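Local coordinates for cytoplasmic export protein 1 (Saccharomyces cerevisiae, PDB 3VWA) that helps carry tRNA out of the nucleus, probably taking it from export receptors at the nuclear pore and handing aminoacylated tRNA to the translation machinery, at residues A[137-140]-A[144-147]; A[92-95]-A[101-104]; A[502-507]-A[520-525]. One frame throughout, in Å; residues are numbered along the deposited sequence.

Contact 1: A[137-140]-A[144-147]; sequences FINI and WVLF
Phe-137 pairs with Val-145 through both its backbone N and its O, as an antiparallel hydrogen-bonded pair. Phe-137 N donates its N-H to Val-145 O at 2.8 Å, and Val-145 N donates to Phe-137 O at 2.6 Å, both nearly straight. Trp-144 CA also lies 3.4 Å from Phe-137 O, a weak CA-H...O contact beside the one hydrogen bond that this oxygen accepts across the pair. On the face shared by this pair, Val-145 CG2 lies 4.0 Å from Phe-137 CB; a beta-branched valine suits the place because it fits an extended backbone and keeps its bulk close to it. Farther out on the same side chain, ring atom CE1 of Phe-137 meets Phe-147 CB at 3.6 Å. Phe-147 has its CG anti to its backbone N (chi1 174°), and the two side chains run side by side, their rings inclined at 74°. Phe-43 joins both, stacking on Phe-147 and meeting Phe-137 edge-to-face. The two strands form a beta hairpin, which in this kinase-like domain probably corresponds to the hairpin after the catalytic loop of protein kinases. Ile-138 comes next, in a non-hydrogen-bonded pair with Trp-144, their CA atoms 4.6 Å apart. Both side chains lie on the face away from Phe-137, where Pro-95 and Thr-280 also touch Ile-138 and where Trp-144 NE1 is hydrogen-bonded to Thr-280. Asn-139 leads into the turn. With chi1 at 56°, its CG sits between the backbone N and the carbonyl carbon, and the Asn-139 side chain crosses that of Val-145 at about a right angle, ND2 resting 3.7 Å from CG1 of that valine, while Asn-139 OD1 accepts Glu-143 N within the turn.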
loop_
_atom_site.group_PDB
_atom_site.type_symbol
_atom_site.label_atom_id
_atom_site.label_comp_id
_atom_site.label_asym_id
_atom_site.label_seq_id
_atom_site.Cartn_x
_atom_site.Cartn_y
_atom_site.Cartn_z
ATOM N N PHE A 137 15.710 -7.253 12.913
ATOM C CA PHE A 137 14.914 -7.568 11.734
ATOM C C PHE A 137 13.487 -7.131 11.934
ATOM O O PHE A 137 13.050 -6.906 13.065
ATOM C CB PHE A 137 14.962 -9.079 11.420
ATOM C CG PHE A 137 16.298 -9.538 10.925
ATOM C CD1 PHE A 137 17.375 -9.693 11.807
ATOM C CD2 PHE A 137 16.497 -9.785 9.586
ATOM C CE1 PHE A 137 18.631 -10.074 11.348
ATOM C CE2 PHE A 137 17.739 -10.215 9.111
ATOM C CZ PHE A 137 18.794 -10.354 9.985
ATOM N N ILE A 138 12.774 -7.037 10.828
ATOM C CA ILE A 138 11.327 -6.736 10.814
ATOM C C ILE A 138 10.535 -7.943 10.322
ATOM O O ILE A 138 10.851 -8.484 9.264
ATOM C CB ILE A 138 11.063 -5.641 9.797
ATOM C CG1 ILE A 138 12.119 -4.544 10.007
ATOM C CG2 ILE A 138 9.633 -5.119 9.982
ATOM C CD1 ILE A 138 12.321 -3.666 8.802
ATOM N N ASN A 139 9.464 -8.313 11.012
ATOM C CA ASN A 139 8.646 -9.390 10.452
ATOM C C ASN A 139 7.691 -8.851 9.407
ATOM O O ASN A 139 7.774 -7.644 9.110
ATOM C CB ASN A 139 7.931 -10.216 11.544
ATOM C CG ASN A 139 7.063 -9.376 12.461
ATOM O OD1 ASN A 139 6.472 -8.368 12.059
ATOM N ND2 ASN A 139 6.935 -9.829 13.693
ATOM N N ILE A 140 6.764 -9.687 8.876
ATOM C CA ILE A 140 5.794 -9.181 7.876
ATOM C C ILE A 140 4.826 -8.125 8.439
ATOM O O ILE A 140 4.253 -7.389 7.681
ATOM C CB ILE A 140 4.933 -10.266 7.140
ATOM C CG1 ILE A 140 4.663 -11.466 8.036
ATOM C CG2 ILE A 140 5.625 -10.705 5.843
ATOM C CD1 ILE A 140 3.545 -11.294 9.031
ATOM N N TRP A 144 9.468 -5.252 15.180
ATOM C CA TRP A 144 10.925 -5.411 15.244
ATOM C C TRP A 144 11.189 -6.656 15.991
ATOM O O TRP A 144 10.745 -6.766 17.125
ATOM C CB TRP A 144 11.567 -4.213 15.979
ATOM C CG TRP A 144 11.480 -2.936 15.173
ATOM C CD1 TRP A 144 10.687 -2.696 14.048
ATOM C CD2 TRP A 144 12.199 -1.690 15.413
ATOM N NE1 TRP A 144 10.885 -1.448 13.575
ATOM C CE2 TRP A 144 11.787 -0.775 14.350
ATOM C CE3 TRP A 144 13.135 -1.252 16.375
ATOM C CZ2 TRP A 144 12.271 0.551 14.273
ATOM C CZ3 TRP A 144 13.611 0.090 16.306
ATOM C CH2 TRP A 144 13.185 0.960 15.267
ATOM N N VAL A 145 11.929 -7.570 15.350
ATOM C CA VAL A 145 12.358 -8.870 15.892
ATOM C C VAL A 145 13.923 -9.078 15.962
ATOM O O VAL A 145 14.684 -8.405 15.255
ATOM C CB VAL A 145 11.620 -10.047 15.181
ATOM C CG1 VAL A 145 10.122 -10.048 15.539
ATOM C CG2 VAL A 145 11.799 -10.006 13.647
ATOM N N LEU A 146 14.382 -10.022 16.794
ATOM C CA LEU A 146 15.798 -10.153 17.111
ATOM C C LEU A 146 16.392 -11.453 16.612
ATOM O O LEU A 146 15.776 -12.517 16.657
ATOM C CB LEU A 146 16.049 -10.042 18.622
ATOM C CG LEU A 146 16.031 -8.609 19.177
ATOM C CD1 LEU A 146 16.076 -8.578 20.714
ATOM C CD2 LEU A 146 17.153 -7.760 18.552
ATOM N N PHE A 147 17.593 -11.322 16.095
ATOM C CA PHE A 147 18.327 -12.452 15.646
ATOM C C PHE A 147 19.693 -12.505 16.330
ATOM O O PHE A 147 20.206 -11.486 16.807
ATOM C CB PHE A 147 18.513 -12.380 14.148
ATOM C CG PHE A 147 19.386 -13.453 13.617
ATOM C CD1 PHE A 147 18.888 -14.761 13.471
ATOM C CD2 PHE A 147 20.736 -13.185 13.301
ATOM C CE1 PHE A 147 19.700 -15.785 12.979
ATOM C CE2 PHE A 147 21.553 -14.207 12.813
ATOM C CZ PHE A 147 21.031 -15.507 12.664
#

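Contact 2: A[92-95]-A[101-104]; sequences VPFP and SLSQ
Leu-102 meets Phe-94 and Pro-95 through a single methyl group, CD1. Just before it, Ser-101 O accepts the backbone N of Gln-104. From the backbone of Leu-102 the side chain heads for the 92-95 segment: CG stands anti to the carbonyl carbon (chi1 -61°), and CD1 reaches toward 92-95. The CA atoms of Leu-102 and Pro-95 are 9.0 Å apart, and the Phe-94 and proline rings cover the rest of that spacing. CD1 touches Phe-94 CZ at 3.8 Å, the ring arriving from the opposite direction, and lies 4.3 Å from Pro-95 CG. Thr-280 also packs on Leu-102, and Trp-96 and Trp-144 meet the ring of Phe-94. The segment 92-95, which follows strand 85-89, probably corresponds to the hinge between the lobes of a protein kinase, and helix 99-102 is the short helix after it, an arrangement consistent with the kinase-like part of this protein. A branched, flexible leucine suits the place because one methyl can touch both partners, and the rigid proline and flat phenylalanine give it a firm apolar surface. With 94 Å² buried and only apolar atoms touching, the contact rests on van der Waals packing and the hydrophobic effect, without a directional bond.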
loop_
_atom_site.group_PDB
_atom_site.type_symbol
_atom_site.label_atom_id
_atom_site.label_comp_id
_atom_site.label_asym_id
_atom_site.label_seq_id
_atom_site.Cartn_x
_atom_site.Cartn_y
_atom_site.Cartn_z
ATOM N N VAL A 92 12.950 -9.219 7.326
ATOM C CA VAL A 92 13.621 -8.178 6.548
ATOM C C VAL A 92 14.657 -7.560 7.478
ATOM O O VAL A 92 14.356 -7.225 8.629
ATOM C CB VAL A 92 12.614 -7.125 5.991
ATOM C CG1 VAL A 92 13.338 -5.945 5.333
ATOM C CG2 VAL A 92 11.743 -7.778 4.922
ATOM N N PRO A 93 15.912 -7.498 7.047
ATOM C CA PRO A 93 16.847 -6.845 7.964
ATOM C C PRO A 93 16.588 -5.331 8.045
ATOM O O PRO A 93 16.246 -4.723 7.072
ATOM C CB PRO A 93 18.213 -7.139 7.361
ATOM C CG PRO A 93 17.951 -7.400 5.902
ATOM C CD PRO A 93 16.527 -7.890 5.770
ATOM N N PHE A 94 16.697 -4.764 9.221
ATOM C CA PHE A 94 16.443 -3.376 9.420
ATOM C C PHE A 94 17.209 -2.541 8.397
ATOM O O PHE A 94 18.398 -2.748 8.204
ATOM C CB PHE A 94 16.832 -3.023 10.841
ATOM C CG PHE A 94 16.395 -1.674 11.242
ATOM C CD1 PHE A 94 15.228 -1.504 11.952
ATOM C CD2 PHE A 94 17.174 -0.555 10.929
ATOM C CE1 PHE A 94 14.823 -0.232 12.332
ATOM C CE2 PHE A 94 16.789 0.678 11.327
ATOM C CZ PHE A 94 15.597 0.847 12.017
ATOM N N PRO A 95 16.511 -1.626 7.709
ATOM C CA PRO A 95 17.139 -0.781 6.656
ATOM C C PRO A 95 17.883 0.387 7.264
ATOM O O PRO A 95 17.359 1.509 7.375
ATOM C CB PRO A 95 15.952 -0.326 5.805
ATOM C CG PRO A 95 14.772 -0.425 6.705
ATOM C CD PRO A 95 15.049 -1.529 7.693
ATOM N N SER A 101 15.307 8.353 6.752
ATOM C CA SER A 101 13.883 8.458 6.565
ATOM C C SER A 101 13.109 8.109 7.793
ATOM O O SER A 101 12.273 8.897 8.177
ATOM C CB SER A 101 13.399 7.595 5.418
ATOM O OG SER A 101 13.672 8.272 4.219
ATOM N N LEU A 102 13.372 6.943 8.398
ATOM C CA LEU A 102 12.498 6.400 9.468
ATOM C C LEU A 102 12.587 7.254 10.711
ATOM O O LEU A 102 11.627 7.366 11.425
ATOM C CB LEU A 102 12.900 4.985 9.864
ATOM C CG LEU A 102 12.843 3.911 8.790
ATOM C CD1 LEU A 102 13.526 2.716 9.410
ATOM C CD2 LEU A 102 11.396 3.619 8.393
ATOM N N SER A 103 13.761 7.864 10.918
ATOM C CA SER A 103 14.068 8.829 11.998
ATOM C C SER A 103 13.118 9.995 11.987
ATOM O O SER A 103 12.896 10.617 12.999
ATOM C CB SER A 103 15.448 9.433 11.748
ATOM O OG SER A 103 16.429 8.746 12.435
ATOM N N GLN A 104 12.588 10.318 10.810
ATOM C CA GLN A 104 11.609 11.395 10.669
ATOM C C GLN A 104 10.302 11.169 11.425
ATOM O O GLN A 104 9.643 12.115 11.816
ATOM C CB GLN A 104 11.365 11.676 9.187
ATOM C CG GLN A 104 12.594 12.310 8.517
ATOM C CD GLN A 104 12.324 12.967 7.167
ATOM O OE1 GLN A 104 11.241 12.857 6.602
ATOM N NE2 GLN A 104 13.336 13.642 6.632
#

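Contact 3: A[502-507]-A[520-525]; sequences TVIAPG and KILFEE
Ile-504 has CG2 anti to its backbone N and CG1 beside that N (chi1 -64°), and this spreads its two branches over neighbouring residues of the facing helix. Phe-523, whose CG is likewise anti to its backbone N (chi1 -165°), turns the end of its side chain toward 502-507. CG2 of Ile-504 then rests 3.8 Å from Phe-523 CD1, while CG1 of the same isoleucine meets Leu-522 CD1, also at 3.8 Å. Farther out on the ring, Phe-523 CE1 lies 3.9 Å from Ala-505 CB, where a small methyl lets the wide phenyl come up close to the backbone. A branched isoleucine suits its place because it can touch two partners at once, and an alanine here would probably deprive Leu-522 CD1 and Phe-523 CD1 of the methylene and methyl they rest on and open a gap between the helices. Leu-481 and Leu-484 of helix 474-487 extend the apolar layer, both packing on Leu-522. Both segments lie in the second HEAT repeat of the protein, residues 494-530, and apolar packing between its paired helices is what holds such a repeat together.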
loop_
_atom_site.group_PDB
_atom_site.type_symbol
_atom_site.label_atom_id
_atom_site.label_comp_id
_atom_site.label_asym_id
_atom_site.label_seq_id
_atom_site.Cartn_x
_atom_site.Cartn_y
_atom_site.Cartn_z
ATOM N N THR A 502 -24.070 21.749 -42.333
ATOM C CA THR A 502 -25.417 21.950 -41.862
ATOM C C THR A 502 -25.692 21.518 -40.414
ATOM O O THR A 502 -26.769 21.806 -39.871
ATOM C CB THR A 502 -26.449 21.320 -42.837
ATOM O OG1 THR A 502 -26.061 19.985 -43.191
ATOM C CG2 THR A 502 -26.538 22.100 -44.094
ATOM N N VAL A 503 -24.748 20.806 -39.783
ATOM C CA VAL A 503 -24.752 20.644 -38.319
ATOM C C VAL A 503 -24.267 21.953 -37.657
ATOM O O VAL A 503 -24.812 22.388 -36.654
ATOM C CB VAL A 503 -23.818 19.505 -37.833
ATOM C CG1 VAL A 503 -23.713 19.572 -36.307
ATOM C CG2 VAL A 503 -24.287 18.110 -38.321
ATOM N N ILE A 504 -23.196 22.544 -38.174
ATOM C CA ILE A 504 -22.729 23.837 -37.656
ATOM C C ILE A 504 -23.647 24.986 -37.956
ATOM O O ILE A 504 -24.030 25.735 -37.050
ATOM C CB ILE A 504 -21.347 24.192 -38.172
ATOM C CG1 ILE A 504 -20.333 23.151 -37.634
ATOM C CG2 ILE A 504 -20.966 25.601 -37.693
ATOM C CD1 ILE A 504 -19.041 23.046 -38.393
ATOM N N ALA A 505 -24.039 25.126 -39.209
ATOM C CA ALA A 505 -24.588 26.399 -39.632
ATOM C C ALA A 505 -25.788 26.976 -38.851
ATOM O O ALA A 505 -25.914 28.175 -38.745
ATOM C CB ALA A 505 -24.851 26.375 -41.153
ATOM N N PRO A 506 -26.699 26.125 -38.327
ATOM C CA PRO A 506 -27.817 26.677 -37.562
ATOM C C PRO A 506 -27.427 27.560 -36.362
ATOM O O PRO A 506 -28.177 28.471 -35.963
ATOM C CB PRO A 506 -28.580 25.414 -37.119
ATOM C CG PRO A 506 -28.371 24.480 -38.289
ATOM C CD PRO A 506 -26.939 24.734 -38.737
ATOM N N GLY A 507 -26.276 27.270 -35.767
ATOM C CA GLY A 507 -25.803 27.990 -34.600
ATOM C C GLY A 507 -25.439 29.434 -34.947
ATOM O O GLY A 507 -25.466 30.327 -34.067
ATOM N N LYS A 520 -19.870 31.268 -35.807
ATOM C CA LYS A 520 -19.328 31.900 -37.015
ATOM C C LYS A 520 -17.829 31.569 -37.186
ATOM O O LYS A 520 -17.365 31.262 -38.283
ATOM C CB LYS A 520 -19.563 33.421 -37.023
ATOM C CG LYS A 520 -19.018 34.082 -38.283
ATOM C CD LYS A 520 -19.644 35.451 -38.553
ATOM C CE LYS A 520 -18.632 36.552 -38.309
ATOM N NZ LYS A 520 -17.574 36.547 -39.350
ATOM N N ILE A 521 -17.100 31.577 -36.080
ATOM C CA ILE A 521 -15.669 31.384 -36.134
ATOM C C ILE A 521 -15.398 29.914 -36.470
ATOM O O ILE A 521 -14.541 29.595 -37.236
ATOM C CB ILE A 521 -15.008 31.839 -34.815
ATOM C CG1 ILE A 521 -15.171 33.359 -34.602
ATOM C CG2 ILE A 521 -13.531 31.489 -34.823
ATOM C CD1 ILE A 521 -14.767 33.858 -33.187
ATOM N N LEU A 522 -16.191 29.026 -35.903
ATOM C CA LEU A 522 -16.089 27.608 -36.141
ATOM C C LEU A 522 -16.396 27.264 -37.577
ATOM O O LEU A 522 -15.644 26.564 -38.256
ATOM C CB LEU A 522 -17.137 26.976 -35.240
ATOM C CG LEU A 522 -16.985 25.570 -34.666
ATOM C CD1 LEU A 522 -18.290 24.805 -34.849
ATOM C CD2 LEU A 522 -15.726 24.783 -35.020
ATOM N N PHE A 523 -17.535 27.765 -38.044
ATOM C CA PHE A 523 -17.958 27.626 -39.415
ATOM C C PHE A 523 -16.888 28.003 -40.426
ATOM O O PHE A 523 -16.665 27.270 -41.416
ATOM C CB PHE A 523 -19.169 28.543 -39.613
ATOM C CG PHE A 523 -19.958 28.269 -40.864
ATOM C CD1 PHE A 523 -20.396 26.968 -41.171
ATOM C CD2 PHE A 523 -20.305 29.310 -41.735
ATOM C CE1 PHE A 523 -21.150 26.714 -42.328
ATOM C CE2 PHE A 523 -21.062 29.064 -42.880
ATOM C CZ PHE A 523 -21.519 27.756 -43.169
ATOM N N GLU A 524 -16.259 29.164 -40.227
ATOM C CA GLU A 524 -15.214 29.624 -41.175
ATOM C C GLU A 524 -14.063 28.660 -41.217
ATOM O O GLU A 524 -13.495 28.373 -42.273
ATOM C CB GLU A 524 -14.584 30.966 -40.758
ATOM C CG GLU A 524 -15.543 32.012 -40.298
ATOM C CD GLU A 524 -15.941 32.961 -41.386
ATOM O OE1 GLU A 524 -16.087 34.178 -41.076
ATOM O OE2 GLU A 524 -16.113 32.486 -42.533
ATOM N N GLU A 525 -13.671 28.187 -40.046
ATOM C CA GLU A 525 -12.557 27.252 -40.011
ATOM C C GLU A 525 -12.918 25.940 -40.790
ATOM O O GLU A 525 -12.080 25.373 -41.503
ATOM C CB GLU A 525 -12.165 27.017 -38.546
ATOM C CG GLU A 525 -11.117 25.919 -38.346
ATOM C CD GLU A 525 -10.864 25.585 -36.883
ATOM O OE1 GLU A 525 -10.046 24.648 -36.667
ATOM O OE2 GLU A 525 -11.443 26.257 -35.958
#

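Contacts 1 and 2 are neighbours in the kinase-like part of the chain, their centres 12 Å apart. Strands 136-138 and 92-93 lie side by side in one sheet, joined by a probable hydrogen bond from Ile-138 N to Val-92 O (2.7 Å), and the Trp-144 and Phe-94 rings meet edge-to-face, so the apolar layer of contact 1 runs into that of contact 2. Contact 3 stands apart, in the HEAT-repeat part near the C-terminal end: its centre is 71 Å from that of contact 1 and 64 Å from that of contact 2, across the chain's centre. The chain is the kinase-like and HEAT-repeat part of a longer protein, whose C-terminal portion is absent.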